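Local coordinates for uncharacterized protein (Nostoc punctiforme, PDB 2QDR) that is of unknown function but has a double-stranded beta-helix (cupin) fold and is probably a dioxygenase, at residues R95-P100 against E153-W158; E114-K119 against N130-S135. One frame throughout, in Å; residues are numbered along the deposited sequence.

Contact 1 of 2, residues R95-P100 against E153-W158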
loop_
_atom_site.group_PDB
_atom_site.type_symbol
_atom_site.label_atom_id
_atom_site.label_comp_id
_atom_site.label_asym_id
_atom_site.label_seq_id
_atom_site.Cartn_x
_atom_site.Cartn_y
_atom_site.Cartn_z
ATOM N N ARG A 95 -37.184 -10.622 -20.096
ATOM C CA ARG A 95 -37.283 -11.599 -19.034
ATOM C C ARG A 95 -38.067 -12.756 -19.625
ATOM O O ARG A 95 -39.278 -12.637 -19.864
ATOM C CB ARG A 95 -37.993 -10.975 -17.853
ATOM C CG ARG A 95 -38.097 -11.835 -16.614
ATOM C CD ARG A 95 -38.971 -11.112 -15.643
ATOM N NE ARG A 95 -39.239 -11.842 -14.411
ATOM C CZ ARG A 95 -40.169 -11.486 -13.520
ATOM N NH1 ARG A 95 -40.958 -10.418 -13.715
ATOM N NH2 ARG A 95 -40.346 -12.219 -12.429
ATOM N N VAL A 96 -37.369 -13.858 -19.903
ATOM C CA VAL A 96 -37.993 -15.039 -20.496
ATOM C C VAL A 96 -38.164 -16.122 -19.444
ATOM O O VAL A 96 -37.458 -16.112 -18.432
ATOM C CB VAL A 96 -37.194 -15.608 -21.725
ATOM C CG1 VAL A 96 -37.057 -14.553 -22.822
ATOM C CG2 VAL A 96 -35.812 -16.152 -21.345
ATOM N N VAL A 97 -39.121 -17.023 -19.670
ATOM C CA VAL A 97 -39.365 -18.133 -18.759
ATOM C C VAL A 97 -39.460 -19.400 -19.589
ATOM O O VAL A 97 -40.391 -19.557 -20.382
ATOM C CB VAL A 97 -40.636 -17.958 -17.913
ATOM C CG1 VAL A 97 -40.819 -19.150 -16.946
ATOM C CG2 VAL A 97 -40.579 -16.621 -17.172
ATOM N N LEU A 98 -38.488 -20.290 -19.400
ATOM C CA LEU A 98 -38.426 -21.559 -20.100
ATOM C C LEU A 98 -39.097 -22.629 -19.234
ATOM O O LEU A 98 -38.819 -22.700 -18.037
ATOM C CB LEU A 98 -36.974 -21.925 -20.376
ATOM C CG LEU A 98 -36.170 -20.888 -21.167
ATOM C CD1 LEU A 98 -34.763 -21.396 -21.393
ATOM C CD2 LEU A 98 -36.810 -20.539 -22.510
ATOM N N PRO A 99 -39.979 -23.463 -19.825
ATOM C CA PRO A 99 -40.661 -24.486 -19.018
ATOM C C PRO A 99 -39.776 -25.687 -18.613
ATOM O O PRO A 99 -38.720 -25.881 -19.213
ATOM C CB PRO A 99 -41.797 -24.935 -19.938
ATOM C CG PRO A 99 -41.288 -24.721 -21.293
ATOM C CD PRO A 99 -40.420 -23.506 -21.232
ATOM N N PRO A 100 -40.212 -26.487 -17.607
ATOM C CA PRO A 100 -39.509 -27.676 -17.070
ATOM C C PRO A 100 -38.844 -28.641 -18.066
ATOM O O PRO A 100 -37.674 -28.973 -17.879
ATOM C CB PRO A 100 -40.629 -28.418 -16.331
ATOM C CG PRO A 100 -41.492 -27.350 -15.831
ATOM C CD PRO A 100 -41.474 -26.262 -16.867
ATOM N N GLU A 153 -39.329 -24.578 -13.860
ATOM C CA GLU A 153 -39.052 -23.555 -14.873
ATOM C C GLU A 153 -37.853 -22.701 -14.470
ATOM O O GLU A 153 -37.471 -22.652 -13.299
ATOM C CB GLU A 153 -40.287 -22.671 -15.139
ATOM C CG GLU A 153 -40.761 -21.785 -13.971
ATOM C CD GLU A 153 -42.027 -20.986 -14.290
ATOM O OE1 GLU A 153 -42.759 -21.326 -15.250
ATOM O OE2 GLU A 153 -42.297 -20.013 -13.555
ATOM N N ALA A 154 -37.254 -22.060 -15.461
ATOM C CA ALA A 154 -36.107 -21.207 -15.244
ATOM C C ALA A 154 -36.427 -19.845 -15.808
ATOM O O ALA A 154 -37.082 -19.765 -16.850
ATOM C CB ALA A 154 -34.894 -21.791 -15.915
ATOM N N GLU A 155 -35.989 -18.791 -15.106
ATOM C CA GLU A 155 -36.190 -17.400 -15.535
ATOM C C GLU A 155 -34.830 -16.810 -15.861
ATOM O O GLU A 155 -33.889 -16.952 -15.072
ATOM C CB GLU A 155 -36.922 -16.575 -14.488
ATOM C CG GLU A 155 -38.275 -17.175 -14.152
ATOM C CD GLU A 155 -39.185 -16.256 -13.387
ATOM O OE1 GLU A 155 -39.056 -15.022 -13.523
ATOM O OE2 GLU A 155 -40.070 -16.784 -12.683
ATOM N N ILE A 156 -34.745 -16.132 -17.012
ATOM C CA ILE A 156 -33.499 -15.596 -17.520
ATOM C C ILE A 156 -33.587 -14.215 -18.158
ATOM O O ILE A 156 -34.576 -13.905 -18.816
ATOM C CB ILE A 156 -33.004 -16.513 -18.696
ATOM C CG1 ILE A 156 -33.123 -18.011 -18.375
ATOM C CG2 ILE A 156 -31.553 -16.204 -19.109
ATOM C CD1 ILE A 156 -32.699 -18.931 -19.512
ATOM N N LEU A 157 -32.544 -13.400 -17.971
ATOM C CA LEU A 157 -32.457 -12.102 -18.622
ATOM C C LEU A 157 -31.864 -12.447 -19.981
ATOM O O LEU A 157 -30.688 -12.789 -20.069
ATOM C CB LEU A 157 -31.579 -11.098 -17.880
ATOM C CG LEU A 157 -32.057 -10.638 -16.503
ATOM C CD1 LEU A 157 -31.007 -9.734 -15.862
ATOM C CD2 LEU A 157 -33.403 -9.927 -16.585
ATOM N N TRP A 158 -32.696 -12.410 -21.019
ATOM C CA TRP A 158 -32.299 -12.738 -22.382
ATOM C C TRP A 158 -31.943 -11.448 -23.100
ATOM O O TRP A 158 -32.821 -10.625 -23.360
ATOM C CB TRP A 158 -33.449 -13.457 -23.072
ATOM C CG TRP A 158 -33.149 -14.016 -24.405
ATOM C CD1 TRP A 158 -33.280 -13.392 -25.614
ATOM C CD2 TRP A 158 -32.716 -15.351 -24.683
ATOM N NE1 TRP A 158 -32.935 -14.259 -26.628
ATOM C CE2 TRP A 158 -32.587 -15.467 -26.081
ATOM C CE3 TRP A 158 -32.423 -16.460 -23.883
ATOM C CZ2 TRP A 158 -32.165 -16.648 -26.701
ATOM C CZ3 TRP A 158 -32.009 -17.638 -24.498
ATOM C CH2 TRP A 158 -31.878 -17.718 -25.893
#
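Val96 and Leu98 pair with Ile156 and Ala154 in antiparallel register, the two strands running at 146° with their axes 4.8 Å apart at closest approach. Val96 and Ile156 exchange both N-H to O bonds, and Leu98 and Ala154 do the same. Arg95 and Glu155 lie on one face with Val97. The arginine chain is extended, with CG anti to the backbone N (chi1 -176°), and it puts OE1 of Glu155 at the guanidinium edge, somewhat tilted out of its plane. NH2 of Arg95 meets OE1 of Glu155 at 3.3 Å, on the syn lone pair, in a salt bridge; NE adds a weak bond to the same oxygen. The guanidinium and carboxylate planes are 37° apart. CG2 of Val97 lies 3.8 Å from CG of Glu155, the two side chains side by side. With an alanine here in place of Glu155, the Arg95 guanidinium would probably lose this carboxylate mate and Val97 CG2 its neighbour. On the other face, CD1 of Leu98 touches CD1 of Ile156 at 3.7 Å. CG1 of Val96 packs at 3.8 Å on CB of Trp158, whose ring meets Trp67 edge-to-face. NH1 of Arg95 is hydrogen-bonded to Asn59. Strand 79-86 pairs with 95-98, and strand 113-117 with 154-158, so the contact joins two inner strands of an antiparallel cupin sheet. Strand 146-149 packs against Leu98 and Ala154.

Contact 2 of 2, residues E114-K119 against N130-S135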
loop_
_atom_site.group_PDB
_atom_site.type_symbol
_atom_site.label_atom_id
_atom_site.label_comp_id
_atom_site.label_asym_id
_atom_site.label_seq_id
_atom_site.Cartn_x
_atom_site.Cartn_y
_atom_site.Cartn_z
ATOM N N GLU A 114 -26.466 -12.524 -24.515
ATOM C CA GLU A 114 -26.048 -12.585 -23.119
ATOM C C GLU A 114 -27.199 -13.226 -22.370
ATOM O O GLU A 114 -28.365 -12.975 -22.680
ATOM C CB GLU A 114 -25.721 -11.232 -22.529
ATOM C CG GLU A 114 -24.938 -10.382 -23.465
ATOM C CD GLU A 114 -24.247 -9.229 -22.787
ATOM O OE1 GLU A 114 -23.609 -9.424 -21.729
ATOM O OE2 GLU A 114 -24.295 -8.135 -23.360
ATOM N N ILE A 115 -26.847 -14.048 -21.386
ATOM C CA ILE A 115 -27.784 -14.797 -20.578
ATOM C C ILE A 115 -27.399 -14.660 -19.125
ATOM O O ILE A 115 -26.232 -14.812 -18.816
ATOM C CB ILE A 115 -27.719 -16.286 -21.007
ATOM C CG1 ILE A 115 -28.188 -16.442 -22.457
ATOM C CG2 ILE A 115 -28.543 -17.218 -20.109
ATOM C CD1 ILE A 115 -28.092 -17.849 -22.976
ATOM N N PHE A 116 -28.375 -14.385 -18.258
ATOM C CA PHE A 116 -28.160 -14.276 -16.816
ATOM C C PHE A 116 -29.347 -14.937 -16.119
ATOM O O PHE A 116 -30.469 -14.458 -16.242
ATOM C CB PHE A 116 -27.997 -12.833 -16.358
ATOM C CG PHE A 116 -27.699 -12.715 -14.891
ATOM C CD1 PHE A 116 -26.400 -12.835 -14.434
ATOM C CD2 PHE A 116 -28.714 -12.512 -13.967
ATOM C CE1 PHE A 116 -26.107 -12.739 -13.080
ATOM C CE2 PHE A 116 -28.440 -12.420 -12.612
ATOM C CZ PHE A 116 -27.127 -12.525 -12.166
ATOM N N VAL A 117 -29.082 -15.989 -15.344
ATOM C CA VAL A 117 -30.141 -16.764 -14.678
ATOM C C VAL A 117 -30.677 -16.106 -13.406
ATOM O O VAL A 117 -29.937 -15.910 -12.450
ATOM C CB VAL A 117 -29.646 -18.190 -14.343
ATOM C CG1 VAL A 117 -30.757 -19.031 -13.674
ATOM C CG2 VAL A 117 -29.126 -18.886 -15.609
ATOM N N ILE A 118 -31.979 -15.823 -13.400
ATOM C CA ILE A 118 -32.664 -15.192 -12.278
ATOM C C ILE A 118 -33.196 -16.229 -11.300
ATOM O O ILE A 118 -33.041 -16.070 -10.098
ATOM C CB ILE A 118 -33.855 -14.336 -12.756
ATOM C CG1 ILE A 118 -33.392 -13.263 -13.745
ATOM C CG2 ILE A 118 -34.588 -13.697 -11.547
ATOM C CD1 ILE A 118 -34.535 -12.482 -14.364
ATOM N N LYS A 119 -33.875 -17.246 -11.819
ATOM C CA LYS A 119 -34.446 -18.314 -11.008
ATOM C C LYS A 119 -34.234 -19.634 -11.741
ATOM O O LYS A 119 -34.118 -19.649 -12.971
ATOM C CB LYS A 119 -35.944 -18.064 -10.768
ATOM C CG LYS A 119 -36.603 -18.929 -9.663
ATOM C CD LYS A 119 -38.156 -18.838 -9.620
ATOM C CE LYS A 119 -38.821 -19.618 -10.778
ATOM N NZ LYS A 119 -40.303 -19.529 -10.809
ATOM N N ASN A 130 -26.655 -22.334 -13.049
ATOM C CA ASN A 130 -27.640 -22.285 -11.956
ATOM C C ASN A 130 -27.936 -20.818 -11.591
ATOM O O ASN A 130 -27.607 -19.929 -12.367
ATOM C CB ASN A 130 -27.192 -23.158 -10.749
ATOM C CG ASN A 130 -25.975 -22.602 -10.007
ATOM O OD1 ASN A 130 -25.180 -21.822 -10.551
ATOM N ND2 ASN A 130 -25.812 -23.036 -8.753
ATOM N N LYS A 131 -28.561 -20.574 -10.437
ATOM C CA LYS A 131 -28.904 -19.225 -9.971
ATOM C C LYS A 131 -27.741 -18.223 -10.096
ATOM O O LYS A 131 -26.648 -18.464 -9.590
ATOM C CB LYS A 131 -29.395 -19.307 -8.510
ATOM C CG LYS A 131 -29.793 -17.982 -7.869
ATOM C CD LYS A 131 -30.235 -18.122 -6.428
ATOM C CE LYS A 131 -30.584 -16.761 -5.846
ATOM N NZ LYS A 131 -30.875 -16.844 -4.396
ATOM N N HIS A 132 -27.989 -17.127 -10.807
ATOM C CA HIS A 132 -27.019 -16.027 -11.024
ATOM C C HIS A 132 -25.781 -16.420 -11.873
ATOM O O HIS A 132 -24.738 -15.764 -11.806
ATOM C CB HIS A 132 -26.638 -15.386 -9.671
ATOM C CG HIS A 132 -27.787 -14.723 -8.972
ATOM N ND1 HIS A 132 -27.625 -13.585 -8.216
ATOM C CD2 HIS A 132 -29.122 -14.954 -9.009
ATOM C CE1 HIS A 132 -28.795 -13.214 -7.727
ATOM N NE2 HIS A 132 -29.724 -14.024 -8.201
ATOM N N SER A 133 -25.908 -17.477 -12.678
ATOM C CA SER A 133 -24.827 -17.889 -13.569
ATOM C C SER A 133 -25.008 -17.032 -14.826
ATOM O O SER A 133 -26.128 -16.632 -15.150
ATOM C CB SER A 133 -24.851 -19.379 -13.858
ATOM O OG SER A 133 -24.631 -20.103 -12.661
ATOM N N TYR A 134 -23.902 -16.748 -15.502
ATOM C CA TYR A 134 -23.872 -15.889 -16.675
ATOM C C TYR A 134 -23.129 -16.490 -17.833
ATOM O O TYR A 134 -22.176 -17.238 -17.635
ATOM C CB TYR A 134 -23.169 -14.563 -16.301
ATOM C CG TYR A 134 -22.871 -13.627 -17.460
ATOM C CD1 TYR A 134 -23.875 -12.858 -18.023
ATOM C CD2 TYR A 134 -21.584 -13.517 -17.988
ATOM C CE1 TYR A 134 -23.626 -12.026 -19.093
ATOM C CE2 TYR A 134 -21.320 -12.672 -19.054
ATOM C CZ TYR A 134 -22.349 -11.927 -19.607
ATOM O OH TYR A 134 -22.121 -11.070 -20.664
ATOM N N SER A 135 -23.559 -16.130 -19.039
ATOM C CA SER A 135 -22.903 -16.559 -20.264
ATOM C C SER A 135 -23.015 -15.487 -21.334
ATOM O O SER A 135 -24.048 -14.821 -21.431
ATOM C CB SER A 135 -23.489 -17.854 -20.825
ATOM O OG SER A 135 -22.880 -18.153 -22.080
#
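Phe116 and Tyr134 form a non-hydrogen-bonded pair in an antiparallel strand pairing of the double-stranded beta-helix (cupin) fold, with Ile115 and Ser135 hydrogen-bonded beside them. From Tyr134, CB sits 4.1 Å from CD1 of Phe116, at the edge of that ring. With CG anti to the backbone N (chi1 171°), the ring reaches along strand 114-117 toward Glu114. Its CD1 comes within 3.2 Å of the Ile115 carbonyl O, and CE1 lies 3.7 Å from OE1 of Glu114. At the tip, OH gives a hydrogen bond to that OE1, which lies in the ring plane; the carboxylate is turned 71° from the ring. Tyr134 OH is also hydrogen-bonded to NE of Arg211. OE2 of Glu114 forms salt bridges with Arg211 and Arg284 and a hydrogen bond with Asn161. These partners hold the buried carboxylate in place. At the other end, a type II turn from Asn130 to Ser133 lets N of His132 hydrogen-bond to O of Val117 at 2.8 Å. CZ of Phe116 rests 3.8 Å from CB of His132. Strand 113-117 lies between 133-137 and 154-160 in the sheet. Strand 184-188 pairs with 133-137 on its far side. From the seven-stranded sheet, Leu221 and Leu245 touch Phe116, and Val219 touches Tyr134.

In the fold
Contact 2 is nested along the chain inside the loop that contact 1 closes. Their centres are about 10 Å apart, in the same antiparallel sheet. Segments 153-158 and 114-119 are neighbours there: N of Leu157 lies 2.9 Å from O of Phe116, and N of Ile118 is 2.8 Å from O of Glu155, both probable hydrogen bonds. CG2 of Ile156 also packs on CG2 of Ile115 at 3.3 Å. Ile118 and Lys119 both face Glu155 in a classic beta bulge. A bound EPE molecule, probably from crystallisation, lies about 3 Å, nearest atoms, from the Glu153 side chain in contact 1. In contact 2, Lys131 forms a salt bridge with Asp276 of the second subunit.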